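Local coordinates for protein glycerate 2-kinase (Pyrococcus horikoshii, PDB 1X3L) that catalyses the ATP-dependent phosphorylation of D-glycerate to 2-phosphoglycerate, with magnesium as the preferred cofactor, at residues A[9-14]-A[414-419]; A[282-287]-A[430-435]; A[306-311]-A[360-365]; A[387-392]-A[406-411]. All coordinates share one frame; numbering follows the deposited sequence.

Contact 1 (A[9-14]-A[414-419]); sequences IGLRLV and GLLFTG. With EDO (1,2-ethanediol), chain C.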
loop_
_atom_site.group_PDB
_atom_site.type_symbol
_atom_site.label_atom_id
_atom_site.label_comp_id
_atom_site.label_asym_id
_atom_site.label_seq_id
_atom_site.Cartn_x
_atom_site.Cartn_y
_atom_site.Cartn_z
ATOM N N ILE A 9 17.644 -18.932 3.263
ATOM C CA ILE A 9 17.303 -18.364 1.964
ATOM C C ILE A 9 15.941 -17.686 2.046
ATOM O O ILE A 9 15.783 -16.527 1.646
ATOM C CB ILE A 9 17.270 -19.443 0.868
ATOM C CG1 ILE A 9 18.686 -19.968 0.623
ATOM C CG2 ILE A 9 16.684 -18.861 -0.422
ATOM C CD1 ILE A 9 18.757 -21.178 -0.301
ATOM N N GLY A 10 14.961 -18.407 2.583
ATOM C CA GLY A 10 13.627 -17.848 2.711
ATOM C C GLY A 10 13.607 -16.548 3.503
ATOM O O GLY A 10 13.006 -15.563 3.073
ATOM N N LEU A 11 14.260 -16.538 4.661
ATOM C CA LEU A 11 14.287 -15.335 5.491
ATOM C C LEU A 11 15.047 -14.196 4.809
ATOM O O LEU A 11 14.720 -13.018 4.987
ATOM C CB LEU A 11 14.887 -15.657 6.862
ATOM C CG LEU A 11 14.006 -16.597 7.700
ATOM C CD1 LEU A 11 14.712 -16.973 9.010
ATOM C CD2 LEU A 11 12.684 -15.916 7.994
ATOM N N ARG A 12 16.052 -14.552 4.015
ATOM C CA ARG A 12 16.830 -13.559 3.279
ATOM C C ARG A 12 15.932 -12.865 2.245
ATOM O O ARG A 12 16.001 -11.652 2.055
ATOM C CB ARG A 12 18.009 -14.240 2.575
ATOM C CG ARG A 12 18.919 -13.294 1.818
ATOM C CD ARG A 12 20.129 -14.019 1.222
ATOM N NE ARG A 12 20.906 -13.137 0.353
ATOM C CZ ARG A 12 21.883 -12.338 0.770
ATOM N NH1 ARG A 12 22.217 -12.309 2.054
ATOM N NH2 ARG A 12 22.527 -11.562 -0.096
ATOM N N LEU A 13 15.085 -13.643 1.585
ATOM C CA LEU A 13 14.175 -13.117 0.573
ATOM C C LEU A 13 13.062 -12.281 1.215
ATOM O O LEU A 13 12.580 -11.321 0.619
ATOM C CB LEU A 13 13.584 -14.271 -0.245
ATOM C CG LEU A 13 14.623 -15.083 -1.033
ATOM C CD1 LEU A 13 13.955 -16.250 -1.746
ATOM C CD2 LEU A 13 15.326 -14.178 -2.044
ATOM N N VAL A 14 12.651 -12.649 2.427
ATOM C CA VAL A 14 11.630 -11.879 3.128
ATOM C C VAL A 14 12.220 -10.494 3.426
ATOM O O VAL A 14 11.558 -9.470 3.245
ATOM C CB VAL A 14 11.227 -12.538 4.469
ATOM C CG1 VAL A 14 10.435 -11.533 5.313
ATOM C CG2 VAL A 14 10.385 -13.800 4.206
ATOM N N GLY A 414 6.993 -22.283 13.541
ATOM C CA GLY A 414 6.436 -21.817 12.283
ATOM C C GLY A 414 5.942 -20.387 12.217
ATOM O O GLY A 414 5.422 -19.966 11.187
ATOM N N LEU A 415 6.090 -19.634 13.301
ATOM C CA LEU A 415 5.653 -18.246 13.296
ATOM C C LEU A 415 6.761 -17.338 12.788
ATOM O O LEU A 415 7.938 -17.567 13.056
ATOM C CB LEU A 415 5.241 -17.792 14.699
ATOM C CG LEU A 415 3.939 -18.376 15.249
ATOM C CD1 LEU A 415 3.639 -17.747 16.604
ATOM C CD2 LEU A 415 2.796 -18.085 14.271
ATOM N N LEU A 416 6.371 -16.310 12.045
ATOM C CA LEU A 416 7.325 -15.344 11.529
ATOM C C LEU A 416 7.019 -14.003 12.182
ATOM O O LEU A 416 5.931 -13.456 11.999
ATOM C CB LEU A 416 7.198 -15.209 10.009
ATOM C CG LEU A 416 8.232 -14.256 9.398
ATOM C CD1 LEU A 416 9.624 -14.863 9.553
ATOM C CD2 LEU A 416 7.927 -14.009 7.938
ATOM N N PHE A 417 7.971 -13.495 12.960
ATOM C CA PHE A 417 7.829 -12.209 13.637
ATOM C C PHE A 417 8.810 -11.219 13.038
ATOM O O PHE A 417 10.016 -11.440 13.084
ATOM C CB PHE A 417 8.151 -12.341 15.124
ATOM C CG PHE A 417 7.098 -13.040 15.918
ATOM C CD1 PHE A 417 6.068 -12.320 16.512
ATOM C CD2 PHE A 417 7.142 -14.418 16.090
ATOM C CE1 PHE A 417 5.093 -12.963 17.271
ATOM C CE2 PHE A 417 6.175 -15.072 16.846
ATOM C CZ PHE A 417 5.146 -14.341 17.439
ATOM N N THR A 418 8.299 -10.122 12.490
ATOM C CA THR A 418 9.158 -9.101 11.903
ATOM C C THR A 418 9.241 -7.900 12.842
ATOM O O THR A 418 10.210 -7.136 12.819
ATOM C CB THR A 418 8.583 -8.590 10.574
ATOM O OG1 THR A 418 7.271 -8.061 10.809
ATOM C CG2 THR A 418 8.492 -9.721 9.546
ATOM N N GLY A 419 8.218 -7.741 13.678
ATOM C CA GLY A 419 8.180 -6.589 14.554
ATOM C C GLY A 419 7.769 -5.450 13.638
ATOM O O GLY A 419 7.405 -5.708 12.483
HETATM C C1 EDO C . 16.162 -13.040 8.859
HETATM O O1 EDO C . 17.144 -12.868 7.818
HETATM C C2 EDO C . 15.110 -11.916 8.827
HETATM O O2 EDO C . 14.404 -11.892 7.571
#

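Contact 2 (A[282-287]-A[430-435]); sequences LGFKAY and IAIVTS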
loop_
_atom_site.group_PDB
_atom_site.type_symbol
_atom_site.label_atom_id
_atom_site.label_comp_id
_atom_site.label_asym_id
_atom_site.label_seq_id
_atom_site.Cartn_x
_atom_site.Cartn_y
_atom_site.Cartn_z
ATOM N N LEU A 282 20.983 -15.875 -6.030
ATOM C CA LEU A 282 21.329 -17.028 -5.209
ATOM C C LEU A 282 21.344 -18.328 -6.020
ATOM O O LEU A 282 21.555 -19.405 -5.469
ATOM C CB LEU A 282 20.359 -17.136 -4.028
ATOM C CG LEU A 282 20.403 -15.920 -3.093
ATOM C CD1 LEU A 282 19.243 -15.969 -2.112
ATOM C CD2 LEU A 282 21.742 -15.893 -2.355
ATOM N N GLY A 283 21.113 -18.222 -7.326
ATOM C CA GLY A 283 21.144 -19.398 -8.181
ATOM C C GLY A 283 19.823 -20.076 -8.500
ATOM O O GLY A 283 19.816 -21.167 -9.072
ATOM N N PHE A 284 18.705 -19.451 -8.143
ATOM C CA PHE A 284 17.395 -20.038 -8.416
ATOM C C PHE A 284 16.746 -19.363 -9.614
ATOM O O PHE A 284 17.054 -18.219 -9.945
ATOM C CB PHE A 284 16.431 -19.832 -7.236
ATOM C CG PHE A 284 16.816 -20.552 -5.970
ATOM C CD1 PHE A 284 16.202 -21.752 -5.623
ATOM C CD2 PHE A 284 17.750 -20.002 -5.096
ATOM C CE1 PHE A 284 16.509 -22.396 -4.419
ATOM C CE2 PHE A 284 18.066 -20.635 -3.890
ATOM C CZ PHE A 284 17.443 -21.836 -3.551
ATOM N N LYS A 285 15.846 -20.087 -10.270
ATOM C CA LYS A 285 15.066 -19.496 -11.342
ATOM C C LYS A 285 13.918 -18.968 -10.477
ATOM O O LYS A 285 13.503 -19.641 -9.531
ATOM C CB LYS A 285 14.563 -20.563 -12.314
ATOM C CG LYS A 285 15.612 -21.029 -13.314
ATOM C CD LYS A 285 16.083 -19.871 -14.194
ATOM C CE LYS A 285 17.142 -20.323 -15.198
ATOM N NZ LYS A 285 16.631 -21.364 -16.145
ATOM N N ALA A 286 13.420 -17.775 -10.762
ATOM C CA ALA A 286 12.348 -17.210 -9.950
ATOM C C ALA A 286 11.199 -16.731 -10.814
ATOM O O ALA A 286 11.417 -16.164 -11.883
ATOM C CB ALA A 286 12.884 -16.050 -9.109
ATOM N N TYR A 287 9.975 -16.937 -10.337
ATOM C CA TYR A 287 8.802 -16.536 -11.094
ATOM C C TYR A 287 7.760 -15.865 -10.223
ATOM O O TYR A 287 7.435 -16.356 -9.139
ATOM C CB TYR A 287 8.180 -17.757 -11.763
ATOM C CG TYR A 287 9.130 -18.485 -12.677
ATOM C CD1 TYR A 287 9.344 -18.051 -13.987
ATOM C CD2 TYR A 287 9.843 -19.595 -12.221
ATOM C CE1 TYR A 287 10.251 -18.710 -14.824
ATOM C CE2 TYR A 287 10.746 -20.258 -13.045
ATOM C CZ TYR A 287 10.946 -19.814 -14.341
ATOM O OH TYR A 287 11.831 -20.488 -15.157
ATOM N N ILE A 430 6.197 -16.790 -0.465
ATOM C CA ILE A 430 7.364 -17.229 -1.210
ATOM C C ILE A 430 7.436 -18.746 -1.099
ATOM O O ILE A 430 7.443 -19.284 0.009
ATOM C CB ILE A 430 8.660 -16.627 -0.638
ATOM C CG1 ILE A 430 8.585 -15.096 -0.650
ATOM C CG2 ILE A 430 9.856 -17.100 -1.458
ATOM C CD1 ILE A 430 9.824 -14.411 -0.034
ATOM N N ALA A 431 7.461 -19.437 -2.237
ATOM C CA ALA A 431 7.556 -20.893 -2.230
ATOM C C ALA A 431 8.899 -21.299 -2.832
ATOM O O ALA A 431 9.232 -20.921 -3.956
ATOM C CB ALA A 431 6.404 -21.509 -3.032
ATOM N N ILE A 432 9.676 -22.067 -2.080
ATOM C CA ILE A 432 10.985 -22.488 -2.552
ATOM C C ILE A 432 11.083 -23.997 -2.685
ATOM O O ILE A 432 10.702 -24.731 -1.778
ATOM C CB ILE A 432 12.100 -22.027 -1.582
ATOM C CG1 ILE A 432 12.018 -20.515 -1.365
ATOM C CG2 ILE A 432 13.465 -22.426 -2.133
ATOM C CD1 ILE A 432 12.911 -20.011 -0.247
ATOM N N VAL A 433 11.574 -24.459 -3.831
ATOM C CA VAL A 433 11.783 -25.890 -4.042
ATOM C C VAL A 433 13.245 -26.010 -4.468
ATOM O O VAL A 433 13.645 -25.485 -5.503
ATOM C CB VAL A 433 10.876 -26.467 -5.141
ATOM C CG1 VAL A 433 11.078 -27.976 -5.231
ATOM C CG2 VAL A 433 9.417 -26.153 -4.839
ATOM N N THR A 434 14.048 -26.683 -3.653
ATOM C CA THR A 434 15.465 -26.820 -3.955
ATOM C C THR A 434 15.807 -28.101 -4.700
ATOM O O THR A 434 16.849 -28.189 -5.343
ATOM C CB THR A 434 16.301 -26.757 -2.666
ATOM O OG1 THR A 434 15.818 -27.732 -1.735
ATOM C CG2 THR A 434 16.195 -25.376 -2.031
ATOM N N SER A 435 14.929 -29.092 -4.633
ATOM C CA SER A 435 15.203 -30.356 -5.300
ATOM C C SER A 435 13.945 -31.198 -5.452
ATOM O O SER A 435 12.981 -31.018 -4.708
ATOM C CB SER A 435 16.252 -31.130 -4.495
ATOM O OG SER A 435 16.560 -32.366 -5.108
#

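Contact 3 (A[306-311]-A[360-365]); sequences SIVQEI and ALIVAF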
loop_
_atom_site.group_PDB
_atom_site.type_symbol
_atom_site.label_atom_id
_atom_site.label_comp_id
_atom_site.label_asym_id
_atom_site.label_seq_id
_atom_site.Cartn_x
_atom_site.Cartn_y
_atom_site.Cartn_z
ATOM N N SER A 306 -0.193 -27.324 -3.835
ATOM C CA SER A 306 -0.397 -28.266 -4.944
ATOM C C SER A 306 0.608 -28.024 -6.070
ATOM O O SER A 306 1.038 -28.964 -6.737
ATOM C CB SER A 306 -1.821 -28.165 -5.508
ATOM O OG SER A 306 -2.021 -26.956 -6.219
ATOM N N ILE A 307 0.974 -26.765 -6.288
ATOM C CA ILE A 307 1.946 -26.447 -7.326
ATOM C C ILE A 307 3.330 -26.910 -6.860
ATOM O O ILE A 307 4.114 -27.439 -7.646
ATOM C CB ILE A 307 1.962 -24.935 -7.634
ATOM C CG1 ILE A 307 0.621 -24.522 -8.257
ATOM C CG2 ILE A 307 3.119 -24.604 -8.579
ATOM C CD1 ILE A 307 0.488 -23.030 -8.491
ATOM N N VAL A 308 3.622 -26.716 -5.576
ATOM C CA VAL A 308 4.900 -27.148 -5.024
ATOM C C VAL A 308 5.025 -28.661 -5.170
ATOM O O VAL A 308 6.105 -29.167 -5.456
ATOM C CB VAL A 308 5.041 -26.763 -3.543
ATOM C CG1 VAL A 308 6.220 -27.503 -2.916
ATOM C CG2 VAL A 308 5.256 -25.273 -3.428
ATOM N N GLN A 309 3.917 -29.376 -4.977
ATOM C CA GLN A 309 3.904 -30.832 -5.117
ATOM C C GLN A 309 4.289 -31.254 -6.536
ATOM O O GLN A 309 5.121 -32.139 -6.732
ATOM C CB GLN A 309 2.514 -31.402 -4.841
ATOM C CG GLN A 309 2.123 -31.558 -3.401
ATOM C CD GLN A 309 0.790 -32.281 -3.265
ATOM O OE1 GLN A 309 -0.256 -31.767 -3.672
ATOM N NE2 GLN A 309 0.826 -33.484 -2.705
ATOM N N GLU A 310 3.650 -30.626 -7.516
ATOM C CA GLU A 310 3.885 -30.928 -8.923
ATOM C C GLU A 310 5.350 -30.693 -9.298
ATOM O O GLU A 310 5.960 -31.503 -9.993
ATOM C CB GLU A 310 2.967 -30.059 -9.788
ATOM C CG GLU A 310 2.781 -30.531 -11.224
ATOM C CD GLU A 310 1.991 -31.832 -11.330
ATOM O OE1 GLU A 310 1.266 -32.191 -10.372
ATOM O OE2 GLU A 310 2.086 -32.492 -12.389
ATOM N N ILE A 311 5.904 -29.581 -8.829
ATOM C CA ILE A 311 7.294 -29.225 -9.104
ATOM C C ILE A 311 8.270 -30.258 -8.530
ATOM O O ILE A 311 9.171 -30.729 -9.224
ATOM C CB ILE A 311 7.622 -27.815 -8.522
ATOM C CG1 ILE A 311 6.868 -26.742 -9.321
ATOM C CG2 ILE A 311 9.138 -27.553 -8.543
ATOM C CD1 ILE A 311 7.052 -25.336 -8.797
ATOM N N ALA A 360 11.231 -28.356 0.280
ATOM C CA ALA A 360 10.592 -27.096 -0.041
ATOM C C ALA A 360 10.277 -26.272 1.194
ATOM O O ALA A 360 10.279 -26.777 2.319
ATOM C CB ALA A 360 9.309 -27.364 -0.825
ATOM N N LEU A 361 10.006 -24.994 0.972
ATOM C CA LEU A 361 9.671 -24.094 2.059
ATOM C C LEU A 361 8.650 -23.095 1.562
ATOM O O LEU A 361 8.666 -22.705 0.394
ATOM C CB LEU A 361 10.921 -23.360 2.561
ATOM C CG LEU A 361 10.751 -22.327 3.685
ATOM C CD1 LEU A 361 12.015 -22.248 4.528
ATOM C CD2 LEU A 361 10.422 -20.963 3.090
ATOM N N ILE A 362 7.729 -22.727 2.441
ATOM C CA ILE A 362 6.723 -21.736 2.113
ATOM C C ILE A 362 6.676 -20.737 3.254
ATOM O O ILE A 362 6.516 -21.112 4.420
ATOM C CB ILE A 362 5.307 -22.346 1.945
ATOM C CG1 ILE A 362 5.219 -23.126 0.630
ATOM C CG2 ILE A 362 4.260 -21.227 1.944
ATOM C CD1 ILE A 362 3.875 -23.798 0.392
ATOM N N VAL A 363 6.853 -19.465 2.925
ATOM C CA VAL A 363 6.767 -18.431 3.939
ATOM C C VAL A 363 5.760 -17.407 3.424
ATOM O O VAL A 363 5.903 -16.883 2.319
ATOM C CB VAL A 363 8.154 -17.776 4.223
ATOM C CG1 VAL A 363 8.763 -17.224 2.953
ATOM C CG2 VAL A 363 8.000 -16.676 5.263
ATOM N N ALA A 364 4.714 -17.166 4.210
ATOM C CA ALA A 364 3.668 -16.208 3.844
ATOM C C ALA A 364 3.680 -15.128 4.918
ATOM O O ALA A 364 3.609 -15.436 6.104
ATOM C CB ALA A 364 2.308 -16.902 3.806
ATOM N N PHE A 365 3.763 -13.868 4.510
ATOM C CA PHE A 365 3.819 -12.790 5.484
ATOM C C PHE A 365 3.186 -11.497 5.000
ATOM O O PHE A 365 3.135 -11.225 3.806
ATOM C CB PHE A 365 5.282 -12.526 5.860
ATOM C CG PHE A 365 6.129 -12.060 4.706
ATOM C CD1 PHE A 365 6.475 -10.716 4.576
ATOM C CD2 PHE A 365 6.567 -12.958 3.740
ATOM C CE1 PHE A 365 7.248 -10.276 3.496
ATOM C CE2 PHE A 365 7.337 -12.529 2.657
ATOM C CZ PHE A 365 7.676 -11.186 2.537
#

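Contact 4 (A[387-392]-A[406-411]); sequences KKLREK and YEALKK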
loop_
_atom_site.group_PDB
_atom_site.type_symbol
_atom_site.label_atom_id
_atom_site.label_comp_id
_atom_site.label_asym_id
_atom_site.label_seq_id
_atom_site.Cartn_x
_atom_site.Cartn_y
_atom_site.Cartn_z
ATOM N N LYS A 387 5.022 -33.372 9.860
ATOM C CA LYS A 387 5.339 -34.437 10.801
ATOM C C LYS A 387 5.653 -33.934 12.204
ATOM O O LYS A 387 5.387 -34.631 13.187
ATOM C CB LYS A 387 6.473 -35.308 10.254
ATOM C CG LYS A 387 5.997 -36.181 9.090
ATOM C CD LYS A 387 7.049 -37.164 8.574
ATOM C CE LYS A 387 6.448 -38.036 7.462
ATOM N NZ LYS A 387 7.414 -39.005 6.870
ATOM N N LYS A 388 6.207 -32.730 12.309
ATOM C CA LYS A 388 6.503 -32.177 13.624
ATOM C C LYS A 388 5.179 -31.869 14.323
ATOM O O LYS A 388 5.050 -32.052 15.534
ATOM C CB LYS A 388 7.370 -30.919 13.504
ATOM C CG LYS A 388 8.814 -31.228 13.113
ATOM C CD LYS A 388 9.662 -29.974 12.924
ATOM C CE LYS A 388 11.078 -30.340 12.475
ATOM N NZ LYS A 388 11.910 -29.135 12.167
ATOM N N LEU A 389 4.196 -31.420 13.549
ATOM C CA LEU A 389 2.874 -31.110 14.083
ATOM C C LEU A 389 2.190 -32.402 14.545
ATOM O O LEU A 389 1.586 -32.450 15.621
ATOM C CB LEU A 389 2.017 -30.422 13.014
ATOM C CG LEU A 389 2.394 -28.990 12.608
ATOM C CD1 LEU A 389 1.697 -28.604 11.310
ATOM C CD2 LEU A 389 2.015 -28.026 13.728
ATOM N N ARG A 390 2.296 -33.449 13.731
ATOM C CA ARG A 390 1.687 -34.730 14.059
ATOM C C ARG A 390 2.363 -35.367 15.272
ATOM O O ARG A 390 1.716 -36.059 16.057
ATOM C CB ARG A 390 1.755 -35.669 12.852
ATOM C CG ARG A 390 0.954 -35.170 11.654
ATOM C CD ARG A 390 -0.510 -34.952 12.025
ATOM N NE ARG A 390 -1.194 -36.216 12.300
ATOM C CZ ARG A 390 -2.220 -36.348 13.135
ATOM N NH1 ARG A 390 -2.691 -35.295 13.790
ATOM N NH2 ARG A 390 -2.783 -37.538 13.309
ATOM N N GLU A 391 3.661 -35.131 15.429
ATOM C CA GLU A 391 4.391 -35.675 16.566
ATOM C C GLU A 391 3.898 -35.061 17.866
ATOM O O GLU A 391 4.062 -35.648 18.936
ATOM C CB GLU A 391 5.893 -35.424 16.423
ATOM C CG GLU A 391 6.622 -36.531 15.701
ATOM C CD GLU A 391 6.446 -37.865 16.398
ATOM O OE1 GLU A 391 6.797 -37.957 17.597
ATOM O OE2 GLU A 391 5.955 -38.817 15.753
ATOM N N LYS A 392 3.309 -33.873 17.779
ATOM C CA LYS A 392 2.784 -33.215 18.963
ATOM C C LYS A 392 1.289 -33.458 19.055
ATOM O O LYS A 392 0.582 -32.783 19.801
ATOM C CB LYS A 392 3.084 -31.714 18.930
ATOM C CG LYS A 392 4.568 -31.413 19.099
ATOM C CD LYS A 392 4.837 -30.008 19.606
ATOM C CE LYS A 392 6.321 -29.843 19.914
ATOM N NZ LYS A 392 6.665 -28.517 20.490
ATOM N N TYR A 406 -2.304 -19.843 14.787
ATOM C CA TYR A 406 -1.202 -19.257 15.552
ATOM C C TYR A 406 -0.655 -20.256 16.572
ATOM O O TYR A 406 0.557 -20.443 16.683
ATOM C CB TYR A 406 -1.670 -17.999 16.290
ATOM C CG TYR A 406 -0.586 -17.300 17.104
ATOM C CD1 TYR A 406 0.130 -16.230 16.570
ATOM C CD2 TYR A 406 -0.306 -17.688 18.420
ATOM C CE1 TYR A 406 1.090 -15.550 17.323
ATOM C CE2 TYR A 406 0.659 -17.015 19.186
ATOM C CZ TYR A 406 1.347 -15.946 18.628
ATOM O OH TYR A 406 2.281 -15.252 19.368
ATOM N N GLU A 407 -1.553 -20.897 17.313
ATOM C CA GLU A 407 -1.145 -21.849 18.336
ATOM C C GLU A 407 -0.415 -23.070 17.787
ATOM O O GLU A 407 0.476 -23.618 18.445
ATOM C CB GLU A 407 -2.364 -22.295 19.149
ATOM C CG GLU A 407 -3.075 -21.163 19.877
ATOM C CD GLU A 407 -2.144 -20.380 20.784
ATOM O OE1 GLU A 407 -1.413 -21.012 21.573
ATOM O OE2 GLU A 407 -2.147 -19.133 20.712
ATOM N N ALA A 408 -0.783 -23.506 16.587
ATOM C CA ALA A 408 -0.127 -24.668 15.995
ATOM C C ALA A 408 1.273 -24.298 15.527
ATOM O O ALA A 408 2.244 -24.975 15.862
ATOM C CB ALA A 408 -0.947 -25.208 14.821
ATOM N N LEU A 409 1.366 -23.221 14.753
ATOM C CA LEU A 409 2.652 -22.765 14.236
ATOM C C LEU A 409 3.618 -22.432 15.368
ATOM O O LEU A 409 4.821 -22.658 15.249
ATOM C CB LEU A 409 2.462 -21.532 13.349
ATOM C CG LEU A 409 1.708 -21.746 12.027
ATOM C CD1 LEU A 409 1.526 -20.405 11.325
ATOM C CD2 LEU A 409 2.485 -22.722 11.133
ATOM N N LYS A 410 3.078 -21.901 16.461
ATOM C CA LYS A 410 3.881 -21.525 17.619
ATOM C C LYS A 410 4.671 -22.689 18.217
ATOM O O LYS A 410 5.761 -22.495 18.753
ATOM C CB LYS A 410 2.982 -20.920 18.707
ATOM C CG LYS A 410 3.729 -20.459 19.954
ATOM C CD LYS A 410 2.808 -19.755 20.955
ATOM C CE LYS A 410 1.884 -20.734 21.666
ATOM N NZ LYS A 410 0.930 -20.035 22.581
ATOM N N LYS A 411 4.128 -23.897 18.109
ATOM C CA LYS A 411 4.765 -25.078 18.687
ATOM C C LYS A 411 5.818 -25.763 17.831
ATOM O O LYS A 411 6.577 -26.593 18.327
ATOM C CB LYS A 411 3.691 -26.096 19.069
ATOM C CG LYS A 411 2.640 -25.540 20.015
ATOM C CD LYS A 411 1.645 -26.604 20.407
ATOM C CE LYS A 411 0.613 -26.059 21.378
ATOM N NZ LYS A 411 -0.379 -27.113 21.745
#

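Contact 1 (A[9-14]-A[414-419])
Helix-on-sheet packing brings Leu11 and Val14, on one flank of the N-terminal helix 6-20, against Leu416 of the short edge strand 415-416 in a mixed six-stranded sheet. The two leucines carry the contact through single methyls: CD2 of Leu11 lies 3.6 Å from CD1 of Leu416, and the two side chains run past one another in opposite directions. Leu416 reaches the helix because its CG stands anti to the backbone N (chi1 -177°), which extends the branch from the strand. One helical turn on from Leu11, the CB bond of Val14 points at the strand segment, but the approach is looser, CG1 standing 4.4 Å from CD2 of Leu416. Val363 and Phe365 of strand 359-366 touch both Val14 and Leu416, so the valine sits over the sheet while Leu11 remains at the outer margin. That margin has also taken up a 1,2-ethanediol, probably from the crystallisation liquor. Its C1 rests 3.5 Å from CB of Leu11, and its O2 donates a 2.8 Å hydrogen bond to the backbone O of Leu11. In the loop that follows strand 415-416, Thr418 OG1 donates in the carbonyl plane to a lone pair of Gly419 O, 2.9 Å away.

Contact 2 (A[282-287]-A[430-435])
Phe284 is the residue of 282-287 that meets segment 430-435 of strand 427-435, and the sequence leading up to it shows how a chain turns from a helix into a strand. Leu282 comes just after helix 268-281. Gly283 then leaves helical geometry with a positive phi of 96°, a conformation that glycine adopts readily, and two bonds back into the last helical turn make the exit a Schellman motif.

Directly after this turn, the CB bond of Phe284 points at the other strand. Its CG lies beside the backbone N and anti to the carbonyl carbon (chi1 -66°), and the ring projects from there toward Ile432 and Thr434. The CE1 corner does most of the touching. CG2 of Thr434 lies in the ring plane, at the edge, 3.8 Å from CE1 and 4.0 Å from CZ of Phe284. CG2 of Ile432 lies obliquely to the ring, also 3.8 Å from CE1 of Phe284; the side chains themselves cross at about a right angle. Near the same edge, the backbone O of Val433 is 4.3 Å from CE1 of Phe284. Ile9 of helix 6-20 and Val323 add further apolar contacts to the phenylalanine.

From Lys285 the chain becomes the edge strand 285-290, where Lys285 and Tyr287 bond through their backbones to Val323. Strand 322-328 thus intervenes between the two segments, which meet through side chains across a neighbour. The whole is an alpha-beta unit: helix, Schellman turn, then the outer strand of a mixed sheet, with an aromatic residue at the junction turned into the core.

Contact 3 (A[306-311]-A[360-365])
Val308, on the face of helix 297-314 that looks at the sheet, meets Ala360 and Ile362, two residues of strand 359-366 whose side chains share one side of that strand. Its CB bond already points at the strand, and the two methyls beyond it divide the work. CG1, anti to the backbone N (chi1 167°), touches the CB of Ala360 at 3.7 Å. The other branch, CG2, is directed to Ile362, whose CD1 lies 4.3 Å away in a looser approach. The small side chain of Ala360 is consistent with the close approach of the helix here, with the CA atoms of Val308 and Ala360 7.6 Å apart. This is the helix-on-sheet packing of a layered alpha/beta fold. Leu361, between the two strand residues, points away from helix 297-314 and touches Ile6 of helix 6-20, so the alternation of side chains along one strand serves two helical layers. On the Val308 side, Ala351 of helix 343-351 touches Ile362, and Ile355 touches Val308 itself. Ile362 reaches across with CG1 beside its own backbone N (chi1 -73°) and the chain extended beyond it, which leaves the terminal CD1 as its nearest atom to CG2 of Val308.

Contact 4 (A[387-392]-A[406-411])
The NZ of Lys392 donates a 2.9 Å hydrogen bond to the backbone O of Lys411. The bond meets the carbonyl at a C=O...N angle of 140°, with the nitrogen tilted 17° from the carbonyl plane; the ammonium charge probably strengthens it. Lys392 spans the distance with an extended chain beyond CG, and it brings more than its charge: CE lies 3.6 Å from the same Lys411 O, and CD lies 4.1 Å from CB of Lys411. The two lysine side chains cross at a slant. Lys411 starts toward the other segment but its chain leads away, which keeps the two ammonium groups apart; the acceptor is its backbone O.

The two segments belong to helices 385-391 and 405-411, joined through the short helix 396-401, which together form a small helical cluster in the MOFRL-family part of the chain. Its inner part is apolar. Leu389 starts off to one side, with CG beside the backbone N (chi1 -70°), yet its end turns in toward the second helix: CD2 lies 3.7 Å from the backbone O of Ala408 and 4.2 Å from its CB. Leu349 of helix 343-351 touches both Leu389 and Ala408, joining the cluster to a helix that packs on the sheet. Val396 and Val399 of helix 396-401 touch Leu389 and Ala408 respectively. Within 406-411, one helical turn carries a salt bridge: Lys410 NZ approaches Glu407 OE1 at 2.7 Å from the syn side of the carboxylate.

How the contacts relate
Contacts 1, 2 and 3 all reach one mixed sheet, while contact 4 joins two helices beside it. Contacts 2 and 3 are buried and apolar; their strands 427-435 and 359-366 are sheet neighbours, with probable backbone hydrogen bonds from Ile432 N to Leu361 O and Ile430 N to Val363 O. Contact 1 is partly buried. Its helix 6-20 also packs on contact 2, Gly10 CA lying 3.7 Å from Ile432 CD1, and both its segments rest on strand 359-366 of contact 3. Contact 4, also partly buried, adds a charged donor on its solvent-exposed side. It connects to contact 1 through Leu415 packing on Tyr406 and Leu409, but touches neither contact 2 nor contact 3.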